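Side-chain contacts in endo-beta-1,2-glucanase (Talaromyces funiculosus, PDB 6IMV), which hydrolyses beta-1,2-glucosidic linkages inside beta-1,2-glucan chains as a fungal endo-acting glycoside hydrolase: residues A[62-67]-A[412-417]; A[103-108]-A[113-118]; A[209-212]-A[216-219]; A[254-259]-A[465-470]. One frame throughout, in Å; residues are numbered along the deposited sequence.

Contact 1 (A[62-67]-A[412-417]); sequences TNIDWV and NIYGST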
loop_
_atom_site.group_PDB
_atom_site.type_symbol
_atom_site.label_atom_id
_atom_site.label_comp_id
_atom_site.label_asym_id
_atom_site.label_seq_id
_atom_site.Cartn_x
_atom_site.Cartn_y
_atom_site.Cartn_z
ATOM N N THR A 62 -15.637 -1.698 -1.743
ATOM C CA THR A 62 -17.027 -2.102 -1.910
ATOM C C THR A 62 -17.112 -3.403 -2.708
ATOM O O THR A 62 -16.303 -3.673 -3.607
ATOM C CB THR A 62 -17.859 -1.007 -2.596
ATOM O OG1 THR A 62 -19.208 -1.468 -2.677
ATOM C CG2 THR A 62 -17.386 -0.685 -3.991
ATOM N N ASN A 63 -18.132 -4.196 -2.376
ATOM C CA ASN A 63 -18.549 -5.323 -3.187
ATOM C C ASN A 63 -19.188 -4.786 -4.468
ATOM O O ASN A 63 -19.748 -3.688 -4.482
ATOM C CB ASN A 63 -19.546 -6.207 -2.445
ATOM C CG ASN A 63 -18.964 -6.817 -1.195
ATOM O OD1 ASN A 63 -18.331 -7.867 -1.262
ATOM N ND2 ASN A 63 -19.176 -6.162 -0.064
ATOM N N ILE A 64 -19.092 -5.578 -5.536
ATOM C CA ILE A 64 -19.804 -5.308 -6.770
ATOM C C ILE A 64 -20.623 -6.554 -7.109
ATOM O O ILE A 64 -20.248 -7.682 -6.738
ATOM C CB ILE A 64 -18.843 -4.885 -7.905
ATOM C CG1 ILE A 64 -17.818 -5.974 -8.251
ATOM C CG2 ILE A 64 -18.161 -3.583 -7.542
ATOM C CD1 ILE A 64 -16.799 -5.561 -9.302
ATOM N N ASP A 65 -21.749 -6.337 -7.794
ATOM C CA ASP A 65 -22.707 -7.394 -8.079
ATOM C C ASP A 65 -22.054 -8.454 -8.975
ATOM O O ASP A 65 -21.396 -8.149 -9.972
ATOM C CB ASP A 65 -23.977 -6.820 -8.705
ATOM C CG ASP A 65 -25.044 -7.868 -8.961
ATOM O OD1 ASP A 65 -25.789 -8.159 -8.026
ATOM O OD2 ASP A 65 -25.084 -8.408 -10.089
ATOM N N TRP A 66 -22.268 -9.717 -8.609
ATOM C CA TRP A 66 -21.705 -10.856 -9.295
ATOM C C TRP A 66 -21.952 -10.791 -10.809
ATOM O O TRP A 66 -21.058 -11.096 -11.589
ATOM C CB TRP A 66 -22.252 -12.162 -8.713
ATOM C CG TRP A 66 -21.656 -13.350 -9.394
ATOM C CD1 TRP A 66 -22.237 -14.152 -10.339
ATOM C CD2 TRP A 66 -20.309 -13.825 -9.238
ATOM N NE1 TRP A 66 -21.354 -15.120 -10.744
ATOM C CE2 TRP A 66 -20.165 -14.941 -10.086
ATOM C CE3 TRP A 66 -19.226 -13.422 -8.450
ATOM C CZ2 TRP A 66 -18.978 -15.665 -10.159
ATOM C CZ3 TRP A 66 -18.052 -14.134 -8.531
ATOM C CH2 TRP A 66 -17.931 -15.236 -9.376
ATOM N N VAL A 67 -23.169 -10.407 -11.208
ATOM C CA VAL A 67 -23.575 -10.393 -12.605
ATOM C C VAL A 67 -23.266 -9.031 -13.240
ATOM O O VAL A 67 -22.679 -8.987 -14.316
ATOM C CB VAL A 67 -25.059 -10.772 -12.768
ATOM C CG1 VAL A 67 -25.543 -10.577 -14.205
ATOM C CG2 VAL A 67 -25.324 -12.194 -12.286
ATOM N N ASN A 412 -13.831 -4.200 -14.361
ATOM C CA ASN A 412 -15.143 -3.668 -14.046
ATOM C C ASN A 412 -15.134 -2.162 -14.338
ATOM O O ASN A 412 -14.084 -1.612 -14.656
ATOM C CB ASN A 412 -15.521 -3.982 -12.596
ATOM C CG ASN A 412 -14.514 -3.448 -11.604
ATOM O OD1 ASN A 412 -14.491 -2.252 -11.323
ATOM N ND2 ASN A 412 -13.687 -4.325 -11.062
ATOM N N ILE A 413 -16.291 -1.510 -14.174
ATOM C CA ILE A 413 -16.452 -0.071 -14.475
ATOM C C ILE A 413 -15.728 0.801 -13.445
ATOM O O ILE A 413 -15.768 2.030 -13.565
ATOM C CB ILE A 413 -17.937 0.332 -14.578
ATOM C CG1 ILE A 413 -18.729 0.036 -13.302
ATOM C CG2 ILE A 413 -18.584 -0.296 -15.800
ATOM C CD1 ILE A 413 -20.068 0.739 -13.249
ATOM N N TYR A 414 -15.073 0.182 -12.452
ATOM C CA TYR A 414 -14.210 0.897 -11.504
ATOM C C TYR A 414 -12.751 0.433 -11.633
ATOM O O TYR A 414 -11.948 0.660 -10.716
ATOM C CB TYR A 414 -14.723 0.690 -10.074
ATOM C CG TYR A 414 -16.221 0.765 -9.917
ATOM C CD1 TYR A 414 -16.865 1.978 -9.722
ATOM C CD2 TYR A 414 -17.004 -0.383 -9.984
ATOM C CE1 TYR A 414 -18.247 2.049 -9.591
ATOM C CE2 TYR A 414 -18.377 -0.332 -9.838
ATOM C CZ TYR A 414 -18.999 0.888 -9.644
ATOM O OH TYR A 414 -20.353 0.921 -9.515
ATOM N N GLY A 415 -12.410 -0.198 -12.766
ATOM C CA GLY A 415 -11.042 -0.669 -13.050
ATOM C C GLY A 415 -10.882 -2.155 -12.773
ATOM O O GLY A 415 -11.787 -2.934 -13.050
ATOM N N SER A 416 -9.725 -2.539 -12.224
ATOM C CA SER A 416 -9.411 -3.952 -11.965
ATOM C C SER A 416 -10.263 -4.491 -10.809
ATOM O O SER A 416 -10.671 -3.750 -9.888
ATOM C CB SER A 416 -7.941 -4.157 -11.704
ATOM O OG SER A 416 -7.512 -3.486 -10.521
ATOM N N THR A 417 -10.533 -5.798 -10.880
ATOM C CA THR A 417 -11.224 -6.545 -9.841
ATOM C C THR A 417 -10.192 -7.054 -8.821
ATOM O O THR A 417 -9.016 -7.268 -9.169
ATOM C CB THR A 417 -12.038 -7.672 -10.488
ATOM O OG1 THR A 417 -12.854 -7.117 -11.520
ATOM C CG2 THR A 417 -12.911 -8.417 -9.509
#
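I64 is the one residue of 62-67 that touches the other segment, and it does so with two methyls, each against a different side chain. Its CG2 lies 4.0 Å from CE2 of Y414, meeting the ring obliquely. Its CD1 reaches the amide of N412, 3.8 Å from ND2 and almost as near CB and CG, where the two side chains cross at about a right angle. Both contacts are van der Waals; no hydrogen bond joins the segments. F501, from the C-terminal tail, also packs on I64.

The bonds that fix N412 lie within 412-417. With CG set between its own backbone N and carbonyl carbon (chi1 57°), the side chain folds over the turn. OD1 accepts from the backbone N of Y414 at 2.7 Å, an Asx turn, while ND2 gives to OG1 of T417 at 2.9 Å, nearly in the amide plane, and weakly to the carbonyl O of S416. Shortened to an alanine here, the residue would probably leave Y414 N without its Asx acceptor, T417 OG1 with K409 O but no amide donor, and I64 CD1 without the amide against which it rests. At its far end the Y414 ring is anchored by its OH to the backbone N of G71.

Backbone bonds pair N412 N with G415 O and G415 N with N412 O around a type I turn. The result is a tight two-residue beta hairpin reinforced by an Asx turn, in an antiparallel sheet where strands 57-64 and 415-421 both flank strand 427-432.

Contact 2 (A[103-108]-A[113-118]); sequences FLSPNN and PGIAAS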
loop_
_atom_site.group_PDB
_atom_site.type_symbol
_atom_site.label_atom_id
_atom_site.label_comp_id
_atom_site.label_asym_id
_atom_site.label_seq_id
_atom_site.Cartn_x
_atom_site.Cartn_y
_atom_site.Cartn_z
ATOM N N PHE A 103 -6.283 9.848 -13.591
ATOM C CA PHE A 103 -7.025 9.103 -12.561
ATOM C C PHE A 103 -8.167 9.953 -11.996
ATOM O O PHE A 103 -9.322 9.520 -12.017
ATOM C CB PHE A 103 -6.067 8.648 -11.455
ATOM C CG PHE A 103 -6.701 7.908 -10.302
ATOM C CD1 PHE A 103 -7.312 8.597 -9.265
ATOM C CD2 PHE A 103 -6.652 6.523 -10.226
ATOM C CE1 PHE A 103 -7.874 7.920 -8.192
ATOM C CE2 PHE A 103 -7.218 5.847 -9.155
ATOM C CZ PHE A 103 -7.820 6.546 -8.138
ATOM N N LEU A 104 -7.841 11.142 -11.468
ATOM C CA LEU A 104 -8.789 11.932 -10.647
ATOM C C LEU A 104 -9.810 12.668 -11.519
ATOM O O LEU A 104 -10.952 12.837 -11.107
ATOM C CB LEU A 104 -8.032 12.966 -9.804
ATOM C CG LEU A 104 -7.989 12.753 -8.293
ATOM C CD1 LEU A 104 -7.639 14.059 -7.590
ATOM C CD2 LEU A 104 -9.302 12.210 -7.749
ATOM N N SER A 105 -9.368 13.177 -12.675
ATOM C CA SER A 105 -10.136 14.187 -13.411
ATOM C C SER A 105 -9.769 14.158 -14.893
ATOM O O SER A 105 -9.296 15.162 -15.434
ATOM C CB SER A 105 -9.888 15.543 -12.800
ATOM O OG SER A 105 -10.910 16.440 -13.190
ATOM N N PRO A 106 -9.958 13.005 -15.585
ATOM C CA PRO A 106 -9.408 12.807 -16.930
ATOM C C PRO A 106 -9.931 13.804 -17.978
ATOM O O PRO A 106 -9.187 14.212 -18.876
ATOM C CB PRO A 106 -9.827 11.373 -17.294
ATOM C CG PRO A 106 -11.020 11.092 -16.387
ATOM C CD PRO A 106 -10.710 11.831 -15.107
ATOM N N ASN A 107 -11.206 14.176 -17.861
ATOM C CA ASN A 107 -11.863 15.026 -18.852
ATOM C C ASN A 107 -11.640 16.503 -18.514
ATOM O O ASN A 107 -11.917 17.355 -19.354
ATOM C CB ASN A 107 -13.350 14.702 -18.973
ATOM C CG ASN A 107 -13.595 13.318 -19.535
ATOM O OD1 ASN A 107 -12.840 12.821 -20.371
ATOM N ND2 ASN A 107 -14.653 12.680 -19.078
ATOM N N ASN A 108 -11.139 16.783 -17.299
ATOM C CA ASN A 108 -10.763 18.129 -16.876
ATOM C C ASN A 108 -9.546 18.080 -15.948
ATOM O O ASN A 108 -9.658 18.219 -14.726
ATOM C CB ASN A 108 -11.953 18.861 -16.264
ATOM C CG ASN A 108 -11.646 20.319 -16.013
ATOM O OD1 ASN A 108 -10.520 20.764 -16.220
ATOM N ND2 ASN A 108 -12.629 21.057 -15.539
ATOM N N PRO A 113 -5.934 19.169 -8.888
ATOM C CA PRO A 113 -5.381 19.738 -7.656
ATOM C C PRO A 113 -6.460 20.232 -6.684
ATOM O O PRO A 113 -6.359 19.977 -5.491
ATOM C CB PRO A 113 -4.496 20.897 -8.145
ATOM C CG PRO A 113 -4.133 20.495 -9.560
ATOM C CD PRO A 113 -5.378 19.815 -10.090
ATOM N N GLY A 114 -7.477 20.921 -7.208
ATOM C CA GLY A 114 -8.595 21.427 -6.409
ATOM C C GLY A 114 -9.380 20.301 -5.752
ATOM O O GLY A 114 -9.793 20.420 -4.599
ATOM N N ILE A 115 -9.586 19.203 -6.490
ATOM C CA ILE A 115 -10.288 18.033 -5.958
ATOM C C ILE A 115 -9.485 17.448 -4.781
ATOM O O ILE A 115 -10.044 17.233 -3.699
ATOM C CB ILE A 115 -10.575 16.986 -7.054
ATOM C CG1 ILE A 115 -11.575 17.513 -8.090
ATOM C CG2 ILE A 115 -11.057 15.678 -6.436
ATOM C CD1 ILE A 115 -11.611 16.712 -9.391
ATOM N N ALA A 116 -8.184 17.223 -4.985
ATOM C CA ALA A 116 -7.323 16.696 -3.921
ATOM C C ALA A 116 -7.346 17.625 -2.693
ATOM O O ALA A 116 -7.501 17.160 -1.555
ATOM C CB ALA A 116 -5.919 16.500 -4.437
ATOM N N ALA A 117 -7.205 18.940 -2.926
ATOM C CA ALA A 117 -7.139 19.929 -1.842
ATOM C C ALA A 117 -8.446 19.915 -1.039
ATOM O O ALA A 117 -8.442 19.904 0.185
ATOM C CB ALA A 117 -6.846 21.307 -2.397
ATOM N N SER A 118 -9.567 19.896 -1.751
ATOM C CA SER A 118 -10.885 19.932 -1.126
ATOM C C SER A 118 -11.105 18.710 -0.215
ATOM O O SER A 118 -11.562 18.857 0.935
ATOM C CB SER A 118 -11.944 20.030 -2.164
ATOM O OG SER A 118 -13.209 19.860 -1.580
#
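L104 and I115 make most of this contact, an apolar one between the last turn of helix 98-104 and the start of helix 112-133. The two side chains slide past each other in opposite directions. L104 CD1 stands 4.0 Å from I115 CG2, and CD2 comes almost as close to the same methyl, so the leucine fork straddles it. CD1 also leans on the neighbouring residue, 4.3 Å from A116 CB. L104 reaches there with chi1 at -111°, well away from a staggered position. The second branch of I115 serves another partner: its CD1 rests against the S105 side chain, 3.9 Å from OG and about as far from CB. H45 also touches L104, and Y90 of helix 80-94 lies on A116.

The bonds of S105 stay within 103-108. The first residue to leave the helix, it donates from OG to the carbonyl O of N108 at 2.7 Å, approaching from well above the carbonyl plane. The same two residues open and close a type I turn, with N108 N bonded to S105 O.

No hydrogen bond or charge pair crosses between the segments. The serine hydroxyl spends its proton on its own turn and offers I115 only van der Waals contact, so the direct contact between the helix ends is van der Waals, mostly methyl against methyl, with A93 of helix 80-94 touching both L104 and A116.

Contact 3 (A[209-212]-A[216-219]); sequences IFYQ and KVCA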
loop_
_atom_site.group_PDB
_atom_site.type_symbol
_atom_site.label_atom_id
_atom_site.label_comp_id
_atom_site.label_asym_id
_atom_site.label_seq_id
_atom_site.Cartn_x
_atom_site.Cartn_y
_atom_site.Cartn_z
ATOM N N ILE A 209 3.298 6.051 23.229
ATOM C CA ILE A 209 2.268 5.100 22.860
ATOM C C ILE A 209 2.896 3.789 22.351
ATOM O O ILE A 209 2.384 2.728 22.667
ATOM C CB ILE A 209 1.264 5.737 21.868
ATOM C CG1 ILE A 209 0.453 6.841 22.556
ATOM C CG2 ILE A 209 0.353 4.699 21.229
ATOM C CD1 ILE A 209 -0.459 7.635 21.644
ATOM N N PHE A 210 3.986 3.842 21.573
ATOM C CA PHE A 210 4.429 2.631 20.825
ATOM C C PHE A 210 5.802 2.090 21.245
ATOM O O PHE A 210 6.120 0.953 20.892
ATOM C CB PHE A 210 4.453 2.893 19.318
ATOM C CG PHE A 210 3.094 3.047 18.693
ATOM C CD1 PHE A 210 2.349 1.933 18.337
ATOM C CD2 PHE A 210 2.572 4.305 18.432
ATOM C CE1 PHE A 210 1.101 2.076 17.750
ATOM C CE2 PHE A 210 1.329 4.448 17.835
ATOM C CZ PHE A 210 0.596 3.335 17.495
ATOM N N TYR A 211 6.635 2.872 21.937
ATOM C CA TYR A 211 7.998 2.403 22.234
ATOM C C TYR A 211 8.053 1.800 23.642
ATOM O O TYR A 211 7.948 2.518 24.619
ATOM C CB TYR A 211 9.033 3.521 22.053
ATOM C CG TYR A 211 10.453 3.042 22.212
ATOM C CD1 TYR A 211 10.909 1.962 21.474
ATOM C CD2 TYR A 211 11.329 3.621 23.118
ATOM C CE1 TYR A 211 12.195 1.469 21.618
ATOM C CE2 TYR A 211 12.623 3.143 23.270
ATOM C CZ TYR A 211 13.057 2.061 22.518
ATOM O OH TYR A 211 14.315 1.544 22.634
ATOM N N GLN A 212 8.238 0.477 23.724
ATOM C CA GLN A 212 8.272 -0.259 24.998
ATOM C C GLN A 212 9.653 -0.142 25.654
ATOM O O GLN A 212 9.762 -0.197 26.868
ATOM C CB GLN A 212 7.967 -1.740 24.782
ATOM C CG GLN A 212 7.757 -2.527 26.065
ATOM C CD GLN A 212 7.507 -3.981 25.760
ATOM O OE1 GLN A 212 8.441 -4.757 25.553
ATOM N NE2 GLN A 212 6.238 -4.354 25.706
ATOM N N LYS A 216 12.073 -2.393 21.277
ATOM C CA LYS A 216 10.791 -3.062 21.078
ATOM C C LYS A 216 9.715 -2.006 20.830
ATOM O O LYS A 216 9.511 -1.114 21.655
ATOM C CB LYS A 216 10.450 -3.963 22.269
ATOM C CG LYS A 216 11.355 -5.176 22.398
ATOM C CD LYS A 216 11.166 -6.001 23.657
ATOM C CE LYS A 216 12.232 -7.071 23.785
ATOM N NZ LYS A 216 11.851 -8.113 24.768
ATOM N N VAL A 217 9.030 -2.139 19.688
ATOM C CA VAL A 217 7.971 -1.228 19.255
ATOM C C VAL A 217 6.692 -2.052 19.096
ATOM O O VAL A 217 6.709 -3.044 18.377
ATOM C CB VAL A 217 8.353 -0.522 17.938
ATOM C CG1 VAL A 217 7.208 0.336 17.400
ATOM C CG2 VAL A 217 9.622 0.313 18.078
ATOM N N CYS A 218 5.595 -1.659 19.763
ATOM C CA CYS A 218 4.349 -2.438 19.689
ATOM C C CYS A 218 3.828 -2.475 18.244
ATOM O O CYS A 218 3.730 -1.445 17.596
ATOM C CB CYS A 218 3.223 -1.882 20.551
ATOM S SG CYS A 218 3.709 -1.395 22.224
ATOM N N ALA A 219 3.463 -3.671 17.771
ATOM C CA ALA A 219 2.686 -3.817 16.548
ATOM C C ALA A 219 1.282 -3.249 16.782
ATOM O O ALA A 219 0.741 -2.498 15.938
ATOM C CB ALA A 219 2.650 -5.264 16.118
#
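Y211 and V217 face each other as the non-hydrogen-bonded pair of a short antiparallel beta hairpin that starts directly where helix 186-210 ends. Both side chains rise from the same face and cross at about a right angle: V217 CG2 sits 4.0 Å from CD1 of Y211, at the ring edge and near its plane. Having CG anti to the backbone N (chi1 -174°) brings the tyrosine ring beside the K216 carbonyl, whose O is 3.4 Å from CD1 in an oblique approach. Its OH runs on to D268 and the backbone N of G215. Without the ring, as with an alanine here, V217 CG2 would probably lose one flank and D268 its hydroxyl partner.

The other valine branch, CG1, packs against F210, 3.7 Å from its backbone O and 4.2 Å from its CB. Q212 and K216, the next pair along the hairpin, cross obliquely, the extended lysine chain passing with CD 3.5 Å from OE1 of Q212. C218 SG tucks against the F210 carbonyl before crossing to C239 in a disulfide.

Two backbone bonds close the hairpin, Q212 N to K216 O and C218 N to F210 O, both 2.9 Å. F210 O is gripped further by a CA-H contact from V217. I209 CG2 lies above one face of the F210 ring, toward the rim, and the C218 carbonyl meets the ring at its edge. That carbonyl O, 3.7 Å from F210 CD1 and near the ring plane, is buried with no hydrogen-bonding partner in the model.

Contact 4 (A[254-259]-A[465-470]); sequences FTWWLQ and VERIEA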
loop_
_atom_site.group_PDB
_atom_site.type_symbol
_atom_site.label_atom_id
_atom_site.label_comp_id
_atom_site.label_asym_id
_atom_site.label_seq_id
_atom_site.Cartn_x
_atom_site.Cartn_y
_atom_site.Cartn_z
ATOM N N PHE A 254 7.280 2.986 10.441
ATOM C CA PHE A 254 7.017 3.500 11.766
ATOM C C PHE A 254 8.315 3.604 12.572
ATOM O O PHE A 254 8.483 4.562 13.334
ATOM C CB PHE A 254 5.986 2.664 12.526
ATOM C CG PHE A 254 5.489 3.414 13.730
ATOM C CD1 PHE A 254 4.583 4.445 13.583
ATOM C CD2 PHE A 254 6.024 3.179 14.985
ATOM C CE1 PHE A 254 4.164 5.186 14.678
ATOM C CE2 PHE A 254 5.596 3.916 16.078
ATOM C CZ PHE A 254 4.673 4.914 15.921
ATOM N N THR A 255 9.219 2.633 12.408
ATOM C CA THR A 255 10.542 2.692 13.029
ATOM C C THR A 255 11.199 4.051 12.749
ATOM O O THR A 255 11.701 4.695 13.671
ATOM C CB THR A 255 11.467 1.570 12.548
ATOM O OG1 THR A 255 10.813 0.321 12.767
ATOM C CG2 THR A 255 12.800 1.561 13.259
ATOM N N TRP A 256 11.194 4.468 11.478
ATOM C CA TRP A 256 11.802 5.732 11.060
ATOM C C TRP A 256 11.120 6.920 11.743
ATOM O O TRP A 256 11.791 7.921 12.061
ATOM C CB TRP A 256 11.757 5.901 9.542
ATOM C CG TRP A 256 12.696 5.010 8.787
ATOM C CD1 TRP A 256 12.355 4.050 7.880
ATOM C CD2 TRP A 256 14.137 5.027 8.837
ATOM N NE1 TRP A 256 13.482 3.467 7.368
ATOM C CE2 TRP A 256 14.589 4.048 7.928
ATOM C CE3 TRP A 256 15.085 5.779 9.544
ATOM C CZ2 TRP A 256 15.941 3.790 7.724
ATOM C CZ3 TRP A 256 16.427 5.526 9.344
ATOM C CH2 TRP A 256 16.844 4.547 8.442
ATOM N N TRP A 257 9.795 6.833 11.907
ATOM C CA TRP A 257 9.039 7.886 12.558
ATOM C C TRP A 257 9.560 8.103 13.986
ATOM O O TRP A 257 9.830 9.252 14.384
ATOM C CB TRP A 257 7.536 7.599 12.539
ATOM C CG TRP A 257 6.738 8.847 12.741
ATOM C CD1 TRP A 257 6.078 9.244 13.866
ATOM C CD2 TRP A 257 6.587 9.914 11.790
ATOM N NE1 TRP A 257 5.494 10.467 13.667
ATOM C CE2 TRP A 257 5.788 10.902 12.400
ATOM C CE3 TRP A 257 7.028 10.111 10.476
ATOM C CZ2 TRP A 257 5.424 12.074 11.734
ATOM C CZ3 TRP A 257 6.673 11.269 9.819
ATOM C CH2 TRP A 257 5.883 12.237 10.445
ATOM N N LEU A 258 9.716 7.004 14.737
ATOM C CA LEU A 258 10.247 7.048 16.093
ATOM C C LEU A 258 11.672 7.604 16.086
ATOM O O LEU A 258 11.996 8.468 16.897
ATOM C CB LEU A 258 10.219 5.649 16.718
ATOM C CG LEU A 258 8.871 5.199 17.281
ATOM C CD1 LEU A 258 8.920 3.733 17.674
ATOM C CD2 LEU A 258 8.472 6.062 18.471
ATOM N N GLN A 259 12.518 7.099 15.178
ATOM C CA GLN A 259 13.924 7.495 15.167
ATOM C C GLN A 259 14.052 9.006 14.937
ATOM O O GLN A 259 14.754 9.679 15.677
ATOM C CB GLN A 259 14.723 6.758 14.096
ATOM C CG GLN A 259 16.084 7.397 13.850
ATOM C CD GLN A 259 17.034 6.497 13.103
ATOM O OE1 GLN A 259 16.757 5.328 12.874
ATOM N NE2 GLN A 259 18.184 7.042 12.739
ATOM N N VAL A 465 20.119 7.462 4.764
ATOM C CA VAL A 465 20.998 6.769 3.806
ATOM C C VAL A 465 22.071 5.991 4.576
ATOM O O VAL A 465 22.265 4.792 4.345
ATOM C CB VAL A 465 21.615 7.729 2.772
ATOM C CG1 VAL A 465 22.633 7.020 1.897
ATOM C CG2 VAL A 465 20.544 8.395 1.910
ATOM N N GLU A 466 22.753 6.673 5.502
ATOM C CA GLU A 466 23.852 6.062 6.273
ATOM C C GLU A 466 23.373 4.800 6.993
ATOM O O GLU A 466 23.994 3.747 6.910
ATOM C CB GLU A 466 24.395 7.057 7.303
ATOM C CG GLU A 466 25.425 6.457 8.242
ATOM C CD GLU A 466 25.971 7.434 9.261
ATOM O OE1 GLU A 466 25.180 7.955 10.066
ATOM O OE2 GLU A 466 27.176 7.680 9.227
ATOM N N ARG A 467 22.274 4.940 7.737
ATOM C CA ARG A 467 21.747 3.853 8.535
ATOM C C ARG A 467 21.304 2.696 7.630
ATOM O O ARG A 467 21.632 1.547 7.883
ATOM C CB ARG A 467 20.578 4.357 9.389
ATOM C CG ARG A 467 19.793 3.266 10.105
ATOM C CD ARG A 467 20.640 2.369 10.992
ATOM N NE ARG A 467 21.223 3.087 12.113
ATOM C CZ ARG A 467 21.893 2.518 13.103
ATOM N NH1 ARG A 467 22.274 3.241 14.144
ATOM N NH2 ARG A 467 22.162 1.225 13.063
ATOM N N ILE A 468 20.507 2.993 6.603
ATOM C CA ILE A 468 19.814 1.913 5.889
ATOM C C ILE A 468 20.811 1.234 4.931
ATOM O O ILE A 468 20.763 0.028 4.756
ATOM C CB ILE A 468 18.515 2.414 5.222
ATOM C CG1 ILE A 468 17.508 1.277 5.011
ATOM C CG2 ILE A 468 18.799 3.151 3.921
ATOM C CD1 ILE A 468 17.198 0.455 6.253
ATOM N N GLU A 469 21.781 1.995 4.399
ATOM C CA GLU A 469 22.842 1.401 3.581
ATOM C C GLU A 469 23.711 0.491 4.455
ATOM O O GLU A 469 24.047 -0.614 4.033
ATOM C CB GLU A 469 23.688 2.460 2.881
ATOM C CG GLU A 469 24.667 1.868 1.884
ATOM C CD GLU A 469 25.243 2.870 0.902
ATOM O OE1 GLU A 469 25.672 3.954 1.356
ATOM O OE2 GLU A 469 25.256 2.570 -0.320
ATOM N N ALA A 470 24.010 0.927 5.687
ATOM C CA ALA A 470 24.776 0.118 6.624
ATOM C C ALA A 470 24.068 -1.215 6.878
ATOM O O ALA A 470 24.700 -2.275 6.795
ATOM C CB ALA A 470 25.025 0.872 7.915
HETATM O O HOH W 1 20.940 6.039 12.409
#
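W256 carries this helix-to-helix contact, pushing the six-membered end of its indole across to helix 461-475, where R467 and I468 receive it. The backbones stay apart there, 10.3 Å between the CA atoms of W256 and I468.

R467 contributes its aliphatic stem. CG lies 3.6 Å from W256 CH2, an oblique approach, with CB close behind. Beyond CG the chain bends twice (chi2 56°, chi3 65°), which carries the guanidinium off to one side, its plane turned 61° from the indole rather than stacked on it. There NE gives a hydrogen bond to a water at 3.0 Å, in the guanidinium plane, and the same water takes another from NE2 of Q259; this bridge is the polar link between the segments. NH1 and NH2 form salt bridges with E270 and E471, so the charge is answered twice over.

I468 meets the indole at its edge: CB stands 3.8 Å from W256 CZ2 and CD1 3.9 Å from the same atom, the branch closing round that corner of the ring. On the five-membered ring, NE1 is bonded to Y314 OH.

The indole belongs to a wider aromatic cluster, with F260 nearly parallel to it and W273 and F464 more steeply inclined. W273, of helix 266-276, also packs on R467 and I468, so three helices, 252-261, 266-276 and 461-475, converge here.

Overall arrangement
From the N terminus, strand 57-64 opens contact 1, whose partner lies 345 residues further on, the longest loop of the four. Contact 2 is nested inside it, a short turn joining helices 98-104 and 112-133. Contact 3, also nested, is the hairpin at the end of helix 186-210. Contact 4 opens inside contact 1 at helix 252-261 and closes beyond it at helix 461-475, so the two cross. Contacts 3 and 4 touch through F210 on F254 and V217 on L258, tying the hairpin to that helix. Contact 1, in the sheet, lies across the chain's centre from both, about 38 and 39 Å away between centres.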